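Local coordinates for flagellar hook-associated protein 3 (Bacillus cereus, PDB 5ZIY) that probably forms, as a hook-associated protein, part of the junction that joins the flagellar hook to the flagellin filament, at residues 148-153 and 167-172; 106-109 and 113-116; 40-45 and 174-179; 32-37 and 131-136; 56-61 and 70-75. One frame throughout, in Å; residues are numbered along the deposited sequence.

Five contacts show how one elongated helical bundle changes its chemistry from place to place. Interactions 3 and 4 are buried near the middle of the chain and share helix 8-60, yet interaction 3 joins two antiparallel helices by interlocked aliphatic branches, whereas interaction 4 sets a single valine against a bulged strand. Interaction 1 uses helix 162-204 as interaction 3 does, but is only partly buried and mixes a thioether with amides. Interaction 5, about 12 Å from it between centres, is a surface contact made by one isoleucine tip. Interaction 2 differs from all four: lacking helix, it is held by a backbone hydrogen bond and an aromatic pair.

Interaction 1. Residues 148-153 and 167-172; sequences KQMSEA and EENKQN
The methyl end of Met-150 is laid against the side chain of Asn-169, joining helix 137-155 to helix 162-204 in the helical bundle of this flagellin-related protein. Met-150 CE comes within 3.4 Å of Asn-169 CB and also approaches the amide carbon CG. The methionine reaches that far with CG anti to the carbonyl carbon and the chain extended beyond it (chi2 -178°), and it meets the asparagine at about a right angle. No hydrogen bond links the segments, so the touch is one of van der Waals packing. The amide of Asn-169 is positioned by another helix: its ND2 donates to the backbone O of Leu-49, on helix 8-60, while Met-150 also lies against Thr-56 of that helix and Ile-76 of helix 67-87. One contact thus brings the side chains of four helices together. At the more exposed margin the polar ends of Gln-149 and Glu-168 approach without bonding. The carboxylate of Glu-168 is held by Thr-146, one turn before Met-150, through a hydrogen bond between OE1 and OG1. Gln-149 NE2 turns instead to a weak hydrogen bond with Lys-145 O, staying 4.3 Å from Glu-168 OE1.

Interaction 2. Residues 106-109 and 113-116; sequences PFTE and YQGG
A tight chain reversal in the long loop between strands 94-95 and 120-123 brings residues 106-109 back against 113-116, with a single beta bridge between Phe-107 and Tyr-113. The bridge is marked by a short, nearly straight hydrogen bond: Gln-114 N donates to Pro-106 O over 2.7 Å, with 171° at the hydrogen. The same oxygen receives a CA-H...O contact from Tyr-113 CA at 3.2 Å, so the weaker C-H contact supplements the N-H bond on one carbonyl oxygen. The rings form a T-shaped pair in which the edge of Tyr-113 is directed at a face of Phe-107, with the planes at 64° and the centroids 5.3 Å apart. Tyr-113 CD1 makes the approach, 3.6 Å from Phe-107 CZ. Beyond this pair, Phe-107 packs on Leu-140 and Ile-144 of helix 137-155, fastening the loop to the bundle. Farther along the turn, Thr-108 CG2 abuts the flat amide of Gln-114 at 3.6 Å from CD, while NE2 of that amide donates to Leu-105 O. Gly-115 N lies over the centre of the tyrosine ring, and at the far end Tyr-113 OH donates to Gly-116 O at 2.7 Å.

Interaction 3. Residues 40-45 and 174-179; sequences NTLQGV and DGIINR
Leu-42 and Ile-176 face each other where helices 8-60 and 162-204 run side by side, and their branches meet at a slant. The leucine methyl CD2 lies 4.2 Å from Ile-176 CG2. That isoleucine methyl comes closer still to the backbone, standing 3.6 Å from Leu-42 O, so it rests on the helix surface as well as on the side chain. The two branches of Ile-176 are divided between two partners. CG2, anti to the backbone N, serves Leu-42, while CG1 leaves anti to the carbonyl carbon (chi1 -66°) and carries CD1 with it to Val-45. There both CG1 and CD1 of the isoleucine reach the CG1 methyl of Val-45, the former at 4.0 Å, and the two side chains are turned at about a right angle. Both leucine methyls also lie against Arg-179 CG, CD1 the closer at 3.8 Å. Only the aliphatic base of the arginine takes part in this touch, because bends at chi2 and chi3 carry the guanidinium away from the leucine. The segment axes approach to 9.6 Å and are inclined at 155°, an antiparallel pairing of N-terminal and C-terminal helices, as in the rod-like helical bundles of flagellin-family proteins. Helix 137-155 closes another flank of this buried interface, placing Leu-139 and Leu-140 on Ile-176, while Phe-97 from the loop after strand 94-95 packs on Leu-42 and Val-183 of helix 162-204 continues the apolar surface around it.

Interaction 4. Residues 32-37 and 131-136; sequences KNVLTQ and KAFRNG
Val-34, on helix 8-60, packs against the bulged end of strand 129-133, a place where the small two-stranded antiparallel sheet meets the helical bundle. From CB, which is directed toward the strand, its two methyls separate to different residues. CG1 is anti to the backbone N (chi1 164°) and comes to 3.6 Å from Ala-132 O, with the methyl of Ala-132 a little farther off, 4.4 Å between CG1 and CB. CG2 takes the other direction and meets the far end of the Phe-133 ring, lying 4.2 Å from CZ in an oblique approach as the side chains cross at about a right angle. A single valine therefore spans two consecutive strand residues. The two belong to a classic beta bulge, both facing Val-120 of strand 120-123, and the chain turns a corner at Ala-132. Trp-122 of the partner strand packs on both Val-34 and Ala-132, enclosing the apolar contact. Within the same stretch of helix as the valine, Lys-32 O accepts two bonds from Thr-36, from opposite faces of its carbonyl plane: the backbone N at 2.8 Å and the hydroxyl OG1 at 2.6 Å.

Interaction 5. Residues 56-61 and 70-75; sequences TVQALN and QAIGVE
Gln-58 is the first residue of 56-61 to touch Ile-72, and it does so with the base of its side chain: its CB is 3.9 Å from Ile-72 CD1. The chain beyond runs extended (chi2 176°) and slants past the isoleucine, its OE1 passing 4.2 Å from the same methyl. Ala-59 follows and offers both backbone and side chain. Ile-72 CD1 lies 3.6 Å from Ala-59 N and 4.0 Å from Ala-59 CB, so the methyl sits over the start of this residue, bordered by Gln-58 to one side. In the isoleucine, CG1 leaves anti to the carbonyl carbon (chi1 -62°) and the chain then runs extended (chi2 175°), which makes CD1 the reaching atom. This is a helical hairpin: beyond helix 8-60 the chain reverses, and helix 67-87 returns beside it, both within the flagellin N-terminal helical region. Met-154 of helix 137-155 packs on Ala-59 as well as Ile-72, and Leu-162 of helix 162-204 also lies on Ala-59, while the glutamine side of the contact remains at the surface. At Leu-60 the side chain turns to helix 162-204, where Leu-162 and Leu-166 receive it. Asn-61 N donates to Gln-58 O, over 3.0 Å.

Interaction 1. Residues 148-153 and 167-172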
# COMPACT_ATOMS: atom_id res chain seq x y z
N LYS A 148 7.81 7.20 -15.40
CA LYS A 148 8.07 6.89 -16.81
C LYS A 148 8.50 8.10 -17.64
O LYS A 148 9.42 8.00 -18.43
CB LYS A 148 6.88 6.17 -17.42
CG LYS A 148 7.17 5.67 -18.81
CD LYS A 148 5.95 5.22 -19.50
CE LYS A 148 6.24 4.75 -20.93
NZ LYS A 148 5.83 5.82 -21.85
N GLN A 149 7.85 9.24 -17.46
CA GLN A 149 8.26 10.45 -18.15
C GLN A 149 9.63 10.95 -17.63
O GLN A 149 10.37 11.62 -18.36
CB GLN A 149 7.20 11.56 -18.02
CG GLN A 149 5.81 11.22 -18.51
CD GLN A 149 4.79 12.30 -18.09
OE1 GLN A 149 4.93 13.48 -18.44
NE2 GLN A 149 3.77 11.90 -17.30
N MET A 150 9.95 10.64 -16.37
CA MET A 150 11.24 11.01 -15.77
C MET A 150 12.35 10.25 -16.47
O MET A 150 13.29 10.84 -16.94
CB MET A 150 11.26 10.69 -14.27
CG MET A 150 10.69 11.78 -13.36
SD MET A 150 10.83 11.33 -11.60
CE MET A 150 10.72 12.91 -10.77
N SER A 151 12.16 8.95 -16.61
CA SER A 151 13.13 8.07 -17.24
C SER A 151 13.36 8.42 -18.71
O SER A 151 14.51 8.53 -19.19
CB SER A 151 12.62 6.63 -17.09
OG SER A 151 13.33 5.72 -17.90
N GLU A 152 12.28 8.64 -19.44
CA GLU A 152 12.41 9.07 -20.82
C GLU A 152 13.05 10.47 -20.98
O GLU A 152 13.88 10.65 -21.86
CB GLU A 152 11.06 8.99 -21.55
N ALA A 153 12.64 11.43 -20.16
CA ALA A 153 13.23 12.79 -20.18
C ALA A 153 14.74 12.72 -19.98
O ALA A 153 15.53 13.35 -20.68
CB ALA A 153 12.59 13.71 -19.15
N GLU A 167 8.40 18.36 -9.40
CA GLU A 167 7.23 18.77 -8.61
C GLU A 167 6.13 17.73 -8.66
O GLU A 167 5.49 17.47 -7.64
CB GLU A 167 6.67 20.14 -9.07
CG GLU A 167 7.03 21.31 -8.14
CD GLU A 167 6.32 21.28 -6.77
OE1 GLU A 167 5.23 20.67 -6.63
OE2 GLU A 167 6.84 21.90 -5.81
N GLU A 168 5.88 17.15 -9.83
CA GLU A 168 4.89 16.06 -9.95
C GLU A 168 5.23 14.92 -8.99
O GLU A 168 4.35 14.41 -8.28
CB GLU A 168 4.82 15.48 -11.35
CG GLU A 168 3.89 16.21 -12.31
CD GLU A 168 3.67 15.43 -13.59
OE1 GLU A 168 4.19 14.29 -13.71
OE2 GLU A 168 2.98 15.96 -14.48
N ASN A 169 6.49 14.51 -8.98
CA ASN A 169 6.92 13.43 -8.08
C ASN A 169 6.78 13.81 -6.61
O ASN A 169 6.47 12.94 -5.78
CB ASN A 169 8.35 12.95 -8.40
CG ASN A 169 8.78 11.77 -7.53
OD1 ASN A 169 8.20 10.69 -7.64
ND2 ASN A 169 9.79 11.96 -6.70
N LYS A 170 7.02 15.08 -6.27
CA LYS A 170 6.84 15.51 -4.88
C LYS A 170 5.37 15.38 -4.45
O LYS A 170 5.09 14.85 -3.39
CB LYS A 170 7.33 16.96 -4.65
CG LYS A 170 8.85 17.13 -4.62
CD LYS A 170 9.26 18.48 -4.02
CE LYS A 170 10.78 18.60 -3.75
NZ LYS A 170 11.47 19.34 -4.83
N GLN A 171 4.44 15.87 -5.27
CA GLN A 171 3.00 15.71 -5.01
C GLN A 171 2.54 14.26 -4.97
O GLN A 171 1.71 13.89 -4.14
CB GLN A 171 2.18 16.47 -6.03
CG GLN A 171 2.30 17.98 -5.87
CD GLN A 171 1.61 18.74 -6.97
OE1 GLN A 171 1.32 18.19 -8.03
NE2 GLN A 171 1.35 20.03 -6.73
N ASN A 172 3.08 13.42 -5.85
CA ASN A 172 2.78 11.99 -5.80
C ASN A 172 3.25 11.36 -4.50
O ASN A 172 2.51 10.63 -3.86
CB ASN A 172 3.43 11.27 -6.97
CG ASN A 172 2.90 11.72 -8.31
OD1 ASN A 172 1.78 12.22 -8.42
ND2 ASN A 172 3.70 11.49 -9.35

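Interaction 2. Residues 106-109 and 113-116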
# COMPACT_ATOMS: atom_id res chain seq x y z
N PRO A 106 -2.87 -5.34 -11.81
CA PRO A 106 -3.63 -4.11 -11.83
C PRO A 106 -2.92 -2.92 -12.49
O PRO A 106 -3.60 -2.01 -12.97
CB PRO A 106 -3.90 -3.84 -10.36
CG PRO A 106 -2.93 -4.59 -9.65
CD PRO A 106 -2.64 -5.79 -10.43
N PHE A 107 -1.58 -2.93 -12.49
CA PHE A 107 -0.86 -1.87 -13.17
C PHE A 107 0.10 -2.37 -14.23
O PHE A 107 0.84 -3.32 -14.00
CB PHE A 107 -0.08 -1.02 -12.19
CG PHE A 107 -0.95 -0.37 -11.18
CD1 PHE A 107 -1.35 -1.05 -10.06
CD2 PHE A 107 -1.40 0.92 -11.35
CE1 PHE A 107 -2.16 -0.48 -9.14
CE2 PHE A 107 -2.21 1.48 -10.41
CZ PHE A 107 -2.59 0.77 -9.32
N THR A 108 0.09 -1.67 -15.36
CA THR A 108 1.11 -1.83 -16.41
C THR A 108 2.32 -0.95 -16.17
O THR A 108 2.29 -0.02 -15.38
CB THR A 108 0.54 -1.52 -17.81
OG1 THR A 108 0.40 -0.11 -17.98
CG2 THR A 108 -0.79 -2.16 -17.99
N GLU A 109 3.39 -1.23 -16.91
CA GLU A 109 4.59 -0.37 -16.89
C GLU A 109 4.32 1.04 -17.34
O GLU A 109 5.14 1.90 -17.12
CB GLU A 109 5.65 -0.94 -17.84
N TYR A 113 -4.22 1.46 -15.24
CA TYR A 113 -4.91 0.65 -14.27
C TYR A 113 -5.82 -0.36 -14.98
O TYR A 113 -6.70 0.01 -15.79
CB TYR A 113 -5.74 1.54 -13.35
CG TYR A 113 -6.42 0.79 -12.22
CD1 TYR A 113 -5.68 0.29 -11.18
CD2 TYR A 113 -7.81 0.59 -12.21
CE1 TYR A 113 -6.26 -0.38 -10.15
CE2 TYR A 113 -8.41 -0.09 -11.19
CZ TYR A 113 -7.60 -0.58 -10.12
OH TYR A 113 -8.16 -1.27 -9.06
N GLN A 114 -5.65 -1.63 -14.63
CA GLN A 114 -6.52 -2.70 -15.13
C GLN A 114 -7.10 -3.50 -13.96
O GLN A 114 -7.50 -4.63 -14.13
CB GLN A 114 -5.80 -3.61 -16.16
CG GLN A 114 -4.33 -3.36 -16.33
CD GLN A 114 -3.59 -4.37 -17.23
OE1 GLN A 114 -3.79 -4.41 -18.45
NE2 GLN A 114 -2.66 -5.14 -16.62
N GLY A 115 -7.13 -2.93 -12.76
CA GLY A 115 -7.67 -3.65 -11.61
C GLY A 115 -9.18 -3.59 -11.55
O GLY A 115 -9.86 -3.15 -12.51
N GLY A 116 -9.70 -3.98 -10.40
CA GLY A 116 -11.15 -3.90 -10.11
C GLY A 116 -11.61 -2.48 -9.82
O GLY A 116 -10.83 -1.66 -9.28

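Interaction 3. Residues 40-45 and 174-179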
# COMPACT_ATOMS: atom_id res chain seq x y z
N ASN A 40 4.24 -2.01 4.31
CA ASN A 40 5.58 -2.32 3.84
C ASN A 40 5.72 -1.97 2.35
O ASN A 40 6.76 -1.47 1.94
CB ASN A 40 5.92 -3.82 4.07
CG ASN A 40 6.22 -4.15 5.54
OD1 ASN A 40 6.31 -3.28 6.41
ND2 ASN A 40 6.40 -5.45 5.82
N THR A 41 4.68 -2.23 1.55
CA THR A 41 4.65 -1.88 0.13
C THR A 41 4.70 -0.36 -0.05
O THR A 41 5.48 0.17 -0.85
CB THR A 41 3.39 -2.49 -0.52
OG1 THR A 41 3.41 -3.90 -0.27
CG2 THR A 41 3.31 -2.22 -2.02
N LEU A 42 3.91 0.35 0.74
CA LEU A 42 3.91 1.82 0.72
C LEU A 42 5.26 2.41 1.10
O LEU A 42 5.68 3.41 0.47
CB LEU A 42 2.79 2.39 1.61
CG LEU A 42 1.40 2.17 1.00
CD1 LEU A 42 0.35 2.25 2.07
CD2 LEU A 42 1.07 3.17 -0.21
N GLN A 43 5.93 1.82 2.08
CA GLN A 43 7.26 2.30 2.51
C GLN A 43 8.29 2.03 1.40
O GLN A 43 9.17 2.83 1.14
CB GLN A 43 7.72 1.73 3.87
CG GLN A 43 6.69 1.90 5.04
CD GLN A 43 6.95 3.03 6.03
OE1 GLN A 43 6.55 2.91 7.22
NE2 GLN A 43 7.61 4.13 5.58
N GLY A 44 8.14 0.92 0.69
CA GLY A 44 8.98 0.59 -0.40
C GLY A 44 8.80 1.60 -1.53
O GLY A 44 9.78 1.97 -2.17
N VAL A 45 7.55 2.03 -1.78
CA VAL A 45 7.29 3.08 -2.76
C VAL A 45 7.88 4.43 -2.30
O VAL A 45 8.54 5.08 -3.07
CB VAL A 45 5.80 3.23 -3.10
CG1 VAL A 45 5.57 4.37 -4.16
CG2 VAL A 45 5.20 1.85 -3.65
N ASP A 174 3.76 12.82 -1.60
CA ASP A 174 2.89 13.28 -0.51
C ASP A 174 1.61 12.45 -0.47
O ASP A 174 1.06 12.16 0.58
CB ASP A 174 2.49 14.75 -0.71
CG ASP A 174 3.66 15.71 -0.58
OD1 ASP A 174 4.70 15.34 0.02
OD2 ASP A 174 3.52 16.86 -1.06
N GLY A 175 1.08 12.11 -1.62
CA GLY A 175 -0.01 11.14 -1.70
C GLY A 175 0.36 9.79 -1.08
O GLY A 175 -0.44 9.20 -0.38
N ILE A 176 1.58 9.32 -1.28
CA ILE A 176 1.96 8.01 -0.73
C ILE A 176 2.20 8.13 0.78
O ILE A 176 1.87 7.23 1.56
CB ILE A 176 3.27 7.48 -1.36
CG1 ILE A 176 3.06 7.17 -2.86
CG2 ILE A 176 3.83 6.30 -0.51
CD1 ILE A 176 2.08 6.03 -3.18
N ILE A 177 2.79 9.24 1.20
CA ILE A 177 3.00 9.46 2.65
C ILE A 177 1.65 9.52 3.40
O ILE A 177 1.48 8.89 4.42
CB ILE A 177 3.78 10.73 2.92
CG1 ILE A 177 5.22 10.61 2.37
CG2 ILE A 177 3.77 11.08 4.44
CD1 ILE A 177 6.00 11.96 2.38
N ASN A 178 0.70 10.30 2.90
CA ASN A 178 -0.62 10.37 3.54
C ASN A 178 -1.28 8.99 3.59
O ASN A 178 -1.90 8.64 4.60
CB ASN A 178 -1.55 11.36 2.84
CG ASN A 178 -1.07 12.80 2.96
OD1 ASN A 178 -0.31 13.13 3.86
ND2 ASN A 178 -1.51 13.66 2.04
N ARG A 179 -1.16 8.19 2.53
CA ARG A 179 -1.75 6.83 2.63
C ARG A 179 -1.02 5.97 3.68
O ARG A 179 -1.65 5.16 4.39
CB ARG A 179 -1.76 6.11 1.29
CG ARG A 179 -2.42 4.72 1.32
CD ARG A 179 -3.91 4.80 1.66
NE ARG A 179 -4.68 5.53 0.66
CZ ARG A 179 -5.23 5.00 -0.44
NH1 ARG A 179 -5.11 3.69 -0.72
NH2 ARG A 179 -5.94 5.79 -1.28

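Interaction 4. Residues 32-37 and 131-136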
# COMPACT_ATOMS: atom_id res chain seq x y z
N LYS A 32 -4.08 -7.88 10.34
CA LYS A 32 -2.78 -7.27 10.55
C LYS A 32 -1.79 -7.74 9.49
O LYS A 32 -0.85 -7.01 9.15
CB LYS A 32 -2.19 -7.57 11.92
CG LYS A 32 -2.81 -6.87 13.18
CD LYS A 32 -1.88 -7.15 14.44
N ASN A 33 -1.92 -8.98 9.03
CA ASN A 33 -1.07 -9.43 7.95
C ASN A 33 -1.30 -8.59 6.65
O ASN A 33 -0.37 -8.16 6.02
CB ASN A 33 -1.28 -10.91 7.72
CG ASN A 33 -0.57 -11.42 6.51
OD1 ASN A 33 0.64 -11.25 6.37
ND2 ASN A 33 -1.33 -12.11 5.63
N VAL A 34 -2.54 -8.34 6.28
CA VAL A 34 -2.84 -7.58 5.07
C VAL A 34 -2.37 -6.13 5.22
O VAL A 34 -1.75 -5.57 4.33
CB VAL A 34 -4.33 -7.65 4.78
CG1 VAL A 34 -4.73 -6.60 3.80
CG2 VAL A 34 -4.68 -9.05 4.24
N LEU A 35 -2.62 -5.55 6.38
CA LEU A 35 -2.18 -4.23 6.70
C LEU A 35 -0.66 -4.07 6.80
O LEU A 35 -0.11 -3.07 6.34
CB LEU A 35 -2.81 -3.78 8.02
CG LEU A 35 -4.33 -3.59 7.97
CD1 LEU A 35 -4.88 -3.28 9.34
CD2 LEU A 35 -4.72 -2.51 6.95
N THR A 36 0.01 -5.04 7.37
CA THR A 36 1.47 -4.98 7.40
C THR A 36 2.03 -5.00 6.00
O THR A 36 2.88 -4.20 5.66
CB THR A 36 2.03 -6.11 8.25
OG1 THR A 36 1.52 -5.93 9.55
CG2 THR A 36 3.57 -6.13 8.28
N GLN A 37 1.48 -5.87 5.16
CA GLN A 37 1.97 -6.00 3.80
C GLN A 37 1.73 -4.71 3.05
O GLN A 37 2.59 -4.26 2.29
CB GLN A 37 1.30 -7.18 3.08
CG GLN A 37 1.81 -8.54 3.54
CD GLN A 37 1.48 -9.68 2.54
OE1 GLN A 37 1.50 -9.50 1.31
NE2 GLN A 37 1.18 -10.86 3.08
N LYS A 131 -11.21 -1.21 4.63
CA LYS A 131 -10.87 -1.56 3.26
C LYS A 131 -9.60 -2.33 3.25
O LYS A 131 -8.57 -1.80 3.61
CB LYS A 131 -10.68 -0.30 2.43
CG LYS A 131 -11.93 0.58 2.40
CD LYS A 131 -11.54 2.01 2.12
CE LYS A 131 -12.77 2.95 1.98
NZ LYS A 131 -13.52 2.52 0.76
N ALA A 132 -9.68 -3.61 2.87
CA ALA A 132 -8.55 -4.49 2.85
C ALA A 132 -7.83 -4.44 1.50
O ALA A 132 -6.59 -4.51 1.46
CB ALA A 132 -8.99 -5.91 3.13
N PHE A 133 -8.60 -4.42 0.39
CA PHE A 133 -8.02 -4.38 -0.98
C PHE A 133 -8.67 -3.24 -1.73
O PHE A 133 -9.90 -3.12 -1.73
CB PHE A 133 -8.20 -5.71 -1.70
CG PHE A 133 -7.67 -6.87 -0.93
CD1 PHE A 133 -6.36 -7.26 -1.10
CD2 PHE A 133 -8.46 -7.55 -0.04
CE1 PHE A 133 -5.84 -8.30 -0.39
CE2 PHE A 133 -7.93 -8.64 0.70
CZ PHE A 133 -6.61 -9.00 0.53
N ARG A 134 -7.86 -2.34 -2.26
CA ARG A 134 -8.41 -1.05 -2.73
C ARG A 134 -8.05 -0.81 -4.14
O ARG A 134 -7.06 -1.33 -4.61
CB ARG A 134 -7.86 0.10 -1.86
CG ARG A 134 -8.40 0.08 -0.47
CD ARG A 134 -7.79 1.18 0.44
NE ARG A 134 -8.36 2.49 0.17
CZ ARG A 134 -8.19 3.56 0.95
NH1 ARG A 134 -7.44 3.48 2.03
NH2 ARG A 134 -8.77 4.72 0.64
N ASN A 135 -8.90 -0.08 -4.84
CA ASN A 135 -8.62 0.44 -6.17
C ASN A 135 -7.55 1.52 -6.02
O ASN A 135 -7.84 2.55 -5.50
CB ASN A 135 -9.92 1.02 -6.76
CG ASN A 135 -9.73 1.71 -8.10
OD1 ASN A 135 -8.67 2.27 -8.40
ND2 ASN A 135 -10.82 1.71 -8.92
N GLY A 136 -6.32 1.25 -6.48
CA GLY A 136 -5.17 2.15 -6.24
C GLY A 136 -4.85 3.08 -7.40
O GLY A 136 -3.78 3.68 -7.43

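Interaction 5. Residues 56-61 and 70-75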
# COMPACT_ATOMS: atom_id res chain seq x y z
N THR A 56 16.89 13.06 -9.71
CA THR A 56 16.38 14.10 -10.55
C THR A 56 16.98 15.46 -10.16
O THR A 56 17.17 16.30 -11.01
CB THR A 56 14.85 14.13 -10.57
OG1 THR A 56 14.34 12.84 -10.98
CG2 THR A 56 14.38 15.17 -11.55
N VAL A 57 17.27 15.65 -8.87
CA VAL A 57 18.03 16.81 -8.43
C VAL A 57 19.44 16.75 -9.05
O VAL A 57 19.92 17.76 -9.61
CB VAL A 57 18.03 16.91 -6.86
CG1 VAL A 57 19.07 17.91 -6.35
CG2 VAL A 57 16.63 17.30 -6.34
N GLN A 58 20.09 15.58 -9.02
CA GLN A 58 21.41 15.39 -9.67
C GLN A 58 21.31 15.81 -11.13
O GLN A 58 22.14 16.58 -11.62
CB GLN A 58 21.90 13.94 -9.60
CG GLN A 58 22.46 13.54 -8.26
CD GLN A 58 22.85 12.06 -8.17
OE1 GLN A 58 22.95 11.36 -9.19
NE2 GLN A 58 23.11 11.60 -6.95
N ALA A 59 20.30 15.29 -11.82
CA ALA A 59 20.07 15.59 -13.24
C ALA A 59 19.91 17.10 -13.53
O ALA A 59 20.39 17.61 -14.54
CB ALA A 59 18.83 14.84 -13.72
N LEU A 60 19.21 17.79 -12.65
CA LEU A 60 19.02 19.22 -12.75
C LEU A 60 20.25 20.05 -12.29
O LEU A 60 20.33 21.22 -12.61
CB LEU A 60 17.79 19.63 -11.91
CG LEU A 60 16.39 19.34 -12.43
CD1 LEU A 60 15.38 19.33 -11.30
CD2 LEU A 60 15.99 20.38 -13.52
N ASN A 61 21.17 19.44 -11.52
CA ASN A 61 22.35 20.13 -10.94
C ASN A 61 23.68 19.72 -11.57
O ASN A 61 24.21 18.64 -11.30
CB ASN A 61 22.43 19.88 -9.42
N GLN A 70 21.79 10.40 -19.15
CA GLN A 70 21.21 9.13 -19.56
C GLN A 70 21.39 8.04 -18.49
O GLN A 70 20.45 7.29 -18.24
CB GLN A 70 21.76 8.68 -20.93
N ALA A 71 22.56 7.96 -17.85
CA ALA A 71 22.75 6.94 -16.82
C ALA A 71 21.74 7.16 -15.67
O ALA A 71 21.09 6.21 -15.23
CB ALA A 71 24.18 6.92 -16.32
N ILE A 72 21.59 8.40 -15.22
CA ILE A 72 20.59 8.71 -14.19
C ILE A 72 19.20 8.23 -14.67
O ILE A 72 18.46 7.58 -13.91
CB ILE A 72 20.52 10.22 -13.89
CG1 ILE A 72 21.85 10.75 -13.33
CG2 ILE A 72 19.43 10.49 -12.89
CD1 ILE A 72 21.87 12.27 -13.12
N GLY A 73 18.88 8.55 -15.93
CA GLY A 73 17.66 8.08 -16.60
C GLY A 73 17.47 6.58 -16.53
O GLY A 73 16.35 6.10 -16.27
N VAL A 74 18.56 5.83 -16.72
CA VAL A 74 18.52 4.36 -16.58
C VAL A 74 18.09 3.93 -15.20
O VAL A 74 17.15 3.15 -15.08
CB VAL A 74 19.89 3.71 -16.90
CG1 VAL A 74 19.94 2.30 -16.36
CG2 VAL A 74 20.13 3.71 -18.44
N GLU A 75 18.73 4.44 -14.16
CA GLU A 75 18.42 3.98 -12.80
C GLU A 75 16.98 4.33 -12.42
O GLU A 75 16.33 3.55 -11.72
CB GLU A 75 19.39 4.57 -11.79
CG GLU A 75 20.15 3.53 -10.98
CD GLU A 75 19.61 3.36 -9.59
OE1 GLU A 75 18.52 2.74 -9.46
OE2 GLU A 75 20.30 3.82 -8.63